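Local coordinates for protein angel homolog 2 (Homo sapiens, PDB 6RW0) that acts as a 2',3'-cyclic phosphatase of the CCR4/nocturin family and probably binds the 3' untranslated regions of mRNAs, at residues A[188-193]-A[219-224]; A[211-216]-A[231-236]. All blocks are in the same frame, centred on the assembly; numbering follows the deposited sequence.

Both contacts tie helix 203-220 to the sheet that holds strands 189-195 and 231-236. Together the three elements form one beta-alpha-beta unit. Contact 1 joins the first strand to the far end of the helix and the turn that follows. Contact 2 joins the middle of the helix to the second strand. The centre of contact 2 is about 8 Å from the centre of the chain, that of contact 1 about 16 Å. All touching residues of contact 2 are buried and apolar. Contact 1 adds a bridging water and a nearby potassium ion to a small buried patch. Backbone bonds between Ala192 and both Val232 and Cys234 join the strands side by side.

Contact 1. Residues A[188-193]-A[219-224]; sequences AICVAN and SVAHQK. With K (potassium ion), chain C.
Water 1 is gripped from both segments, by the backbone N of Ala188 and the side-chain amide of Gln223. Gln223 NE2 gives it an N-H at 2.7 Å. Ala188 N gives it a second one at 3.0 Å. The Gln223 side chain leaves the backbone at a tangent to the strand, and its extended middle (chi2 177°) brings the amide nearer, to the water. The Gln223 side chain also touches Pro187 and Cys229.

Deeper in, the contact turns apolar. Cys190 points from strand 189-195 toward the turn after helix 203-220. Its CB meets the methyl of Ala221, with 4.0 Å between Cys190 CB and Ala221 CB. The thiol stands anti to the backbone N of Cys190 (chi1 178°), which turns SG toward the helix end, where it meets both Ala221 and Val220. Cys190 SG lies 4.1 Å from Ala221 CB and 4.2 Å from Val220 CG1. Val220 offers this one branch to the sulfur. Cys229 touches both Cys190 and Ala221, and Val174 and Leu176 of strand 171-179 extend the patch.

On the helix end away from the strand, Ser219 holds a potassium ion with two oxygens. Ser219 O is 2.7 Å from the ion and Ser219 OG is 3.0 Å from it. Water 2 is a further ligand. This water also pairs with His222 ND1, 2.8 Å away, in the plane of the imidazole ring. Through water 2 the ion connects Ser219 with His222.

The strand and the helix end meet through a small patch of sulfur and methyl groups in ordinary van der Waals contact. One water that accepts two N-H groups adds a polar link, while the potassium ion is held on the helix side alone.

Contact 2. Residues A[211-216]-A[231-236]; sequences AMLLAE and IVMCGD
In the beta-alpha-beta unit of strand 189-195, helix 203-220 and strand 231-236, the middle of the helix lies over the second strand through Leu213, Leu214 and Met233. Met233 is the single strand residue that reaches the helix in this pairing. Its CG is anti to the backbone N (chi1 178°), and the next torsion is also extended. The sulfur is therefore pushed well out from the strand. The chain bends only at the last torsion (chi3 75°), which turns CE aside from the line of the chain.

SD then meets one methyl from each of two successive leucines. Leu213 CD2 lies 3.9 Å from Met233 SD. Leu214 CD2 lies 4.0 Å from the same Met233 SD. The two leucines come from different directions. Leu213 points from the helix toward the strand and crosses the methionine at a slant. Leu214 leaves the helix to the side, and its end swings back to meet Met233 at about a right angle.

Each of the three side chains is buried. Met233 also touches Phe367 of strand 359-369 and Ala192 of strand 189-195, and Leu213 touches Thr194. Met233 thus packs against the helix and against side chains of both strands next to its own. The contact is van der Waals in kind, and the backbones stay well apart, with 9.4 Å between Leu214 CA and Met233 CA. Two parallel strands joined through a helix that packs on their sheet make a beta-alpha-beta crossover, here within the DNase I-like fold.

Contact 1. Residues A[188-193]-A[219-224]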
ATOM      1  N   ALA A 188       6.790  18.351  -9.193  1.00 21.83           N
ATOM      2  CA  ALA A 188       6.390  17.747  -7.942  1.00 19.13           C
ATOM      3  C   ALA A 188       6.301  16.232  -8.093  1.00 18.81           C
ATOM      4  O   ALA A 188       6.258  15.692  -9.201  1.00 21.81           O
ATOM      5  CB  ALA A 188       5.014  18.272  -7.535  1.00 22.93           C
ATOM      6  N   ILE A 189       6.271  15.549  -6.948  1.00 18.20           N
ATOM      7  CA  ILE A 189       6.056  14.109  -6.873  1.00 18.99           C
ATOM      8  C   ILE A 189       4.819  13.854  -6.024  1.00 16.44           C
ATOM      9  O   ILE A 189       4.664  14.433  -4.944  1.00 18.36           O
ATOM     10  CB  ILE A 189       7.277  13.383  -6.285  1.00 21.42           C
ATOM     11  CG1 ILE A 189       8.487  13.648  -7.179  1.00 26.78           C
ATOM     12  CG2 ILE A 189       7.008  11.887  -6.154  1.00 22.14           C
ATOM     13  CD1 ILE A 189       9.768  13.131  -6.625  1.00 32.20           C
ATOM     14  N   CYS A 190       3.945  12.989  -6.514  1.00 15.43           N
ATOM     15  CA  CYS A 190       2.719  12.636  -5.826  1.00 15.31           C
ATOM     16  C   CYS A 190       2.932  11.286  -5.160  1.00 15.70           C
ATOM     17  O   CYS A 190       3.231  10.303  -5.842  1.00 16.70           O
ATOM     18  CB  CYS A 190       1.587  12.548  -6.842  1.00 15.95           C
ATOM     19  SG  CYS A 190       0.022  12.058  -6.133  1.00 17.46           S
ATOM     20  N   VAL A 191       2.778  11.235  -3.839  1.00 14.61           N
ATOM     21  CA  VAL A 191       2.949  10.004  -3.077  1.00 14.30           C
ATOM     22  C   VAL A 191       1.606   9.622  -2.478  1.00 13.40           C
ATOM     23  O   VAL A 191       0.984  10.424  -1.766  1.00 14.93           O
ATOM     24  CB  VAL A 191       4.000  10.160  -1.965  1.00 15.26           C
ATOM     25  CG1 VAL A 191       4.146   8.863  -1.178  1.00 17.45           C
ATOM     26  CG2 VAL A 191       5.332  10.592  -2.540  1.00 17.13           C
ATOM     27  N   ALA A 192       1.168   8.400  -2.755  1.00 13.47           N
ATOM     28  CA  ALA A 192      -0.106   7.894  -2.280  1.00 13.46           C
ATOM     29  C   ALA A 192       0.125   6.654  -1.435  1.00 12.43           C
ATOM     30  O   ALA A 192       1.086   5.909  -1.650  1.00 15.88           O
ATOM     31  CB  ALA A 192      -1.022   7.562  -3.446  1.00 15.43           C
ATOM     32  N   ASN A 193      -0.758   6.452  -0.455  1.00 12.88           N
ATOM     33  CA  ASN A 193      -0.680   5.332   0.471  1.00 14.10           C
ATOM     34  C   ASN A 193      -2.094   4.914   0.837  1.00 13.17           C
ATOM     35  O   ASN A 193      -2.974   5.763   1.013  1.00 15.82           O
ATOM     36  CB  ASN A 193       0.110   5.797   1.703  1.00 14.33           C
ATOM     37  CG  ASN A 193       0.344   4.699   2.731  1.00 16.08           C
ATOM     38  OD1 ASN A 193       0.237   3.514   2.441  1.00 18.86           O
ATOM     39  ND2 ASN A 193       0.706   5.107   3.942  1.00 16.04           N
ATOM     40  N   SER A 219      -6.529  13.823  -9.551  1.00 14.56           N
ATOM     41  CA  SER A 219      -6.718  15.246  -9.324  1.00 15.56           C
ATOM     42  C   SER A 219      -5.453  15.901  -8.781  1.00 16.81           C
ATOM     43  O   SER A 219      -5.089  17.007  -9.210  1.00 19.91           O
ATOM     44  CB  SER A 219      -7.888  15.454  -8.373  1.00 17.74           C
ATOM     45  OG  SER A 219      -8.183  16.828  -8.292  1.00 21.76           O
ATOM     46  N   VAL A 220      -4.779  15.246  -7.837  1.00 15.20           N
ATOM     47  CA  VAL A 220      -3.626  15.858  -7.184  1.00 13.89           C
ATOM     48  C   VAL A 220      -2.420  15.908  -8.114  1.00 15.87           C
ATOM     49  O   VAL A 220      -1.672  16.892  -8.114  1.00 17.30           O
ATOM     50  CB  VAL A 220      -3.320  15.094  -5.885  1.00 15.47           C
ATOM     51  CG1 VAL A 220      -2.019  15.586  -5.265  1.00 18.49           C
ATOM     52  CG2 VAL A 220      -4.471  15.219  -4.909  1.00 16.90           C
ATOM     53  N   ALA A 221      -2.189  14.842  -8.896  1.00 15.52           N
ATOM     54  CA  ALA A 221      -1.006  14.744  -9.751  1.00 16.66           C
ATOM     55  C   ALA A 221      -1.154  15.481 -11.078  1.00 16.11           C
ATOM     56  O   ALA A 221      -0.174  15.608 -11.822  1.00 19.49           O
ATOM     57  CB  ALA A 221      -0.664  13.277 -10.037  1.00 17.55           C
ATOM     58  N   HIS A 222      -2.339  15.976 -11.395  1.00 16.96           N
ATOM     59  CA  HIS A 222      -2.535  16.719 -12.630  1.00 17.91           C
ATOM     60  C   HIS A 222      -1.685  17.984 -12.655  1.00 20.02           C
ATOM     61  O   HIS A 222      -1.632  18.740 -11.680  1.00 22.72           O
ATOM     62  CB  HIS A 222      -4.022  17.060 -12.734  1.00 18.63           C
ATOM     63  CG  HIS A 222      -4.379  17.940 -13.890  1.00 20.46           C
ATOM     64  ND1 HIS A 222      -4.707  19.266 -13.731  1.00 25.50           N
ATOM     65  CD2 HIS A 222      -4.499  17.673 -15.210  1.00 22.72           C
ATOM     66  CE1 HIS A 222      -4.991  19.791 -14.913  1.00 26.68           C
ATOM     67  NE2 HIS A 222      -4.876  18.843 -15.825  1.00 24.25           N
ATOM     68  N   GLN A 223      -1.037  18.212 -13.797  1.00 20.98           N
ATOM     69  CA  GLN A 223      -0.162  19.350 -14.022  1.00 22.27           C
ATOM     70  C   GLN A 223      -0.773  20.305 -15.038  1.00 24.10           C
ATOM     71  O   GLN A 223      -1.658  19.941 -15.816  1.00 21.86           O
ATOM     72  CB  GLN A 223       1.192  18.893 -14.571  1.00 23.73           C
ATOM     73  CG  GLN A 223       2.000  18.051 -13.600  1.00 26.25           C
ATOM     74  CD  GLN A 223       3.296  17.559 -14.210  1.00 31.05           C
ATOM     75  OE1 GLN A 223       3.330  17.071 -15.341  1.00 40.27           O
ATOM     76  NE2 GLN A 223       4.375  17.701 -13.467  1.00 30.88           N
ATOM     77  N   LYS A 224      -0.233  21.528 -15.059  1.00 27.17           N
ATOM     78  CA  LYS A 224      -0.754  22.570 -15.937  1.00 28.00           C
ATOM     79  C   LYS A 224      -0.616  22.202 -17.404  1.00 27.06           C
ATOM     80  O   LYS A 224      -1.364  22.721 -18.244  1.00 27.93           O
ATOM     81  CB  LYS A 224      -0.006  23.877 -15.676  1.00 37.92           C
ATOM     82  CG  LYS A 224      -0.241  24.493 -14.306  1.00 49.81           C
ATOM     83  CD  LYS A 224       0.722  25.662 -14.070  1.00 58.22           C
ATOM     84  CE  LYS A 224       0.333  26.496 -12.854  1.00 64.05           C
ATOM     85  NZ  LYS A 224       1.525  27.095 -12.176  1.00 67.08           N
TER
HETATM   86  K     K C 602      -6.897  18.751 -10.151  1.00 21.23           K
HETATM   87  O   HOH W   1       4.731  19.207 -11.203  1.00 35.38           O
HETATM   88  O   HOH W   2      -5.213  20.551 -11.277  1.00 31.69           O

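Contact 2. Residues A[211-216]-A[231-236]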
ATOM      1  N   ALA A 211     -10.622   2.687  -6.830  1.00 13.39           N
ATOM      2  CA  ALA A 211     -11.031   3.749  -7.748  1.00 14.62           C
ATOM      3  C   ALA A 211     -11.034   5.105  -7.048  1.00 13.98           C
ATOM      4  O   ALA A 211     -10.667   6.123  -7.648  1.00 14.81           O
ATOM      5  CB  ALA A 211     -12.416   3.437  -8.314  1.00 15.95           C
ATOM      6  N   MET A 212     -11.459   5.142  -5.784  1.00 14.24           N
ATOM      7  CA  MET A 212     -11.464   6.394  -5.037  1.00 13.38           C
ATOM      8  C   MET A 212     -10.046   6.915  -4.830  1.00 13.71           C
ATOM      9  O   MET A 212      -9.801   8.118  -4.962  1.00 14.63           O
ATOM     10  CB  MET A 212     -12.185   6.190  -3.707  1.00 13.45           C
ATOM     11  CG  MET A 212     -13.673   5.971  -3.884  1.00 14.26           C
ATOM     12  SD  MET A 212     -14.509   5.327  -2.417  1.00 19.99           S
ATOM     13  CE  MET A 212     -14.736   6.773  -1.544  1.00 20.66           C
ATOM     14  N   LEU A 213      -9.100   6.033  -4.505  1.00 13.67           N
ATOM     15  CA  LEU A 213      -7.708   6.467  -4.392  1.00 13.28           C
ATOM     16  C   LEU A 213      -7.180   6.957  -5.736  1.00 14.22           C
ATOM     17  O   LEU A 213      -6.537   8.012  -5.824  1.00 14.22           O
ATOM     18  CB  LEU A 213      -6.832   5.327  -3.879  1.00 13.66           C
ATOM     19  CG  LEU A 213      -5.386   5.723  -3.578  1.00 14.82           C
ATOM     20  CD1 LEU A 213      -5.326   6.670  -2.391  1.00 18.68           C
ATOM     21  CD2 LEU A 213      -4.554   4.483  -3.334  1.00 17.68           C
ATOM     22  N   LEU A 214      -7.440   6.199  -6.803  1.00 13.34           N
ATOM     23  CA  LEU A 214      -6.969   6.598  -8.127  1.00 13.82           C
ATOM     24  C   LEU A 214      -7.563   7.935  -8.555  1.00 13.77           C
ATOM     25  O   LEU A 214      -6.874   8.754  -9.183  1.00 15.45           O
ATOM     26  CB  LEU A 214      -7.276   5.513  -9.158  1.00 13.57           C
ATOM     27  CG  LEU A 214      -6.526   4.197  -8.982  1.00 15.27           C
ATOM     28  CD1 LEU A 214      -7.022   3.186 -10.007  1.00 17.47           C
ATOM     29  CD2 LEU A 214      -5.011   4.353  -9.086  1.00 17.31           C
ATOM     30  N   ALA A 215      -8.836   8.187  -8.236  1.00 13.58           N
ATOM     31  CA  ALA A 215      -9.432   9.478  -8.569  1.00 13.94           C
ATOM     32  C   ALA A 215      -8.748  10.613  -7.817  1.00 14.18           C
ATOM     33  O   ALA A 215      -8.505  11.678  -8.382  1.00 14.74           O
ATOM     34  CB  ALA A 215     -10.929   9.464  -8.271  1.00 16.51           C
ATOM     35  N   GLU A 216      -8.427  10.409  -6.537  1.00 13.92           N
ATOM     36  CA  GLU A 216      -7.719  11.457  -5.810  1.00 14.73           C
ATOM     37  C   GLU A 216      -6.355  11.715  -6.440  1.00 14.49           C
ATOM     38  O   GLU A 216      -5.953  12.870  -6.624  1.00 15.01           O
ATOM     39  CB  GLU A 216      -7.580  11.089  -4.334  1.00 15.54           C
ATOM     40  CG  GLU A 216      -7.024  12.222  -3.499  1.00 16.65           C
ATOM     41  CD  GLU A 216      -8.028  13.316  -3.237  1.00 18.31           C
ATOM     42  OE1 GLU A 216      -9.251  13.085  -3.384  1.00 21.40           O
ATOM     43  OE2 GLU A 216      -7.596  14.421  -2.869  1.00 24.74           O
ATOM     44  N   ILE A 231       4.322   9.673  -9.936  1.00 15.76           N
ATOM     45  CA  ILE A 231       3.498   9.077  -8.890  1.00 15.94           C
ATOM     46  C   ILE A 231       4.234   7.891  -8.290  1.00 16.86           C
ATOM     47  O   ILE A 231       4.781   7.056  -9.016  1.00 17.26           O
ATOM     48  CB  ILE A 231       2.152   8.597  -9.464  1.00 15.80           C
ATOM     49  CG1 ILE A 231       1.341   9.800  -9.939  1.00 17.99           C
ATOM     50  CG2 ILE A 231       1.360   7.778  -8.454  1.00 17.50           C
ATOM     51  CD1 ILE A 231       0.371   9.463 -11.025  1.00 19.69           C
ATOM     52  N   VAL A 232       4.220   7.811  -6.967  1.00 16.24           N
ATOM     53  CA  VAL A 232       4.575   6.602  -6.235  1.00 15.11           C
ATOM     54  C   VAL A 232       3.364   6.249  -5.386  1.00 14.72           C
ATOM     55  O   VAL A 232       2.922   7.066  -4.569  1.00 15.67           O
ATOM     56  CB  VAL A 232       5.827   6.796  -5.366  1.00 16.22           C
ATOM     57  CG1 VAL A 232       6.154   5.484  -4.664  1.00 19.04           C
ATOM     58  CG2 VAL A 232       6.998   7.241  -6.208  1.00 18.33           C
ATOM     59  N   MET A 233       2.803   5.060  -5.609  1.00 14.57           N
ATOM     60  CA  MET A 233       1.593   4.600  -4.933  1.00 13.91           C
ATOM     61  C   MET A 233       1.935   3.335  -4.158  1.00 14.25           C
ATOM     62  O   MET A 233       2.222   2.291  -4.759  1.00 15.37           O
ATOM     63  CB  MET A 233       0.450   4.358  -5.918  1.00 15.17           C
ATOM     64  CG  MET A 233      -0.816   3.838  -5.248  1.00 16.79           C
ATOM     65  SD  MET A 233      -2.218   3.634  -6.362  1.00 17.73           S
ATOM     66  CE  MET A 233      -1.756   2.154  -7.261  1.00 18.23           C
ATOM     67  N   CYS A 234       1.927   3.447  -2.834  1.00 15.27           N
ATOM     68  CA  CYS A 234       2.292   2.366  -1.936  1.00 15.70           C
ATOM     69  C   CYS A 234       1.076   1.848  -1.192  1.00 14.12           C
ATOM     70  O   CYS A 234       0.067   2.539  -1.038  1.00 16.19           O
ATOM     71  CB  CYS A 234       3.251   2.868  -0.858  1.00 17.82           C
ATOM     72  SG  CYS A 234       4.808   3.501  -1.473  1.00 20.94           S
ATOM     73  N   GLY A 235       1.202   0.648  -0.666  1.00 15.56           N
ATOM     74  CA  GLY A 235       0.265   0.251   0.366  1.00 17.21           C
ATOM     75  C   GLY A 235       0.075  -1.245   0.459  1.00 13.94           C
ATOM     76  O   GLY A 235       0.719  -2.043  -0.225  1.00 14.60           O
ATOM     77  N   ASP A 236      -0.858  -1.598   1.342  1.00 13.82           N
ATOM     78  CA  ASP A 236      -1.350  -2.957   1.533  1.00 13.16           C
ATOM     79  C   ASP A 236      -2.686  -3.014   0.807  1.00 14.05           C
ATOM     80  O   ASP A 236      -3.681  -2.430   1.253  1.00 14.91           O
ATOM     81  CB  ASP A 236      -1.473  -3.258   3.020  1.00 14.98           C
ATOM     82  CG  ASP A 236      -1.982  -4.656   3.296  1.00 15.02           C
ATOM     83  OD1 ASP A 236      -2.558  -5.282   2.384  1.00 15.49           O
ATOM     84  OD2 ASP A 236      -1.832  -5.132   4.449  1.00 15.94           O
TER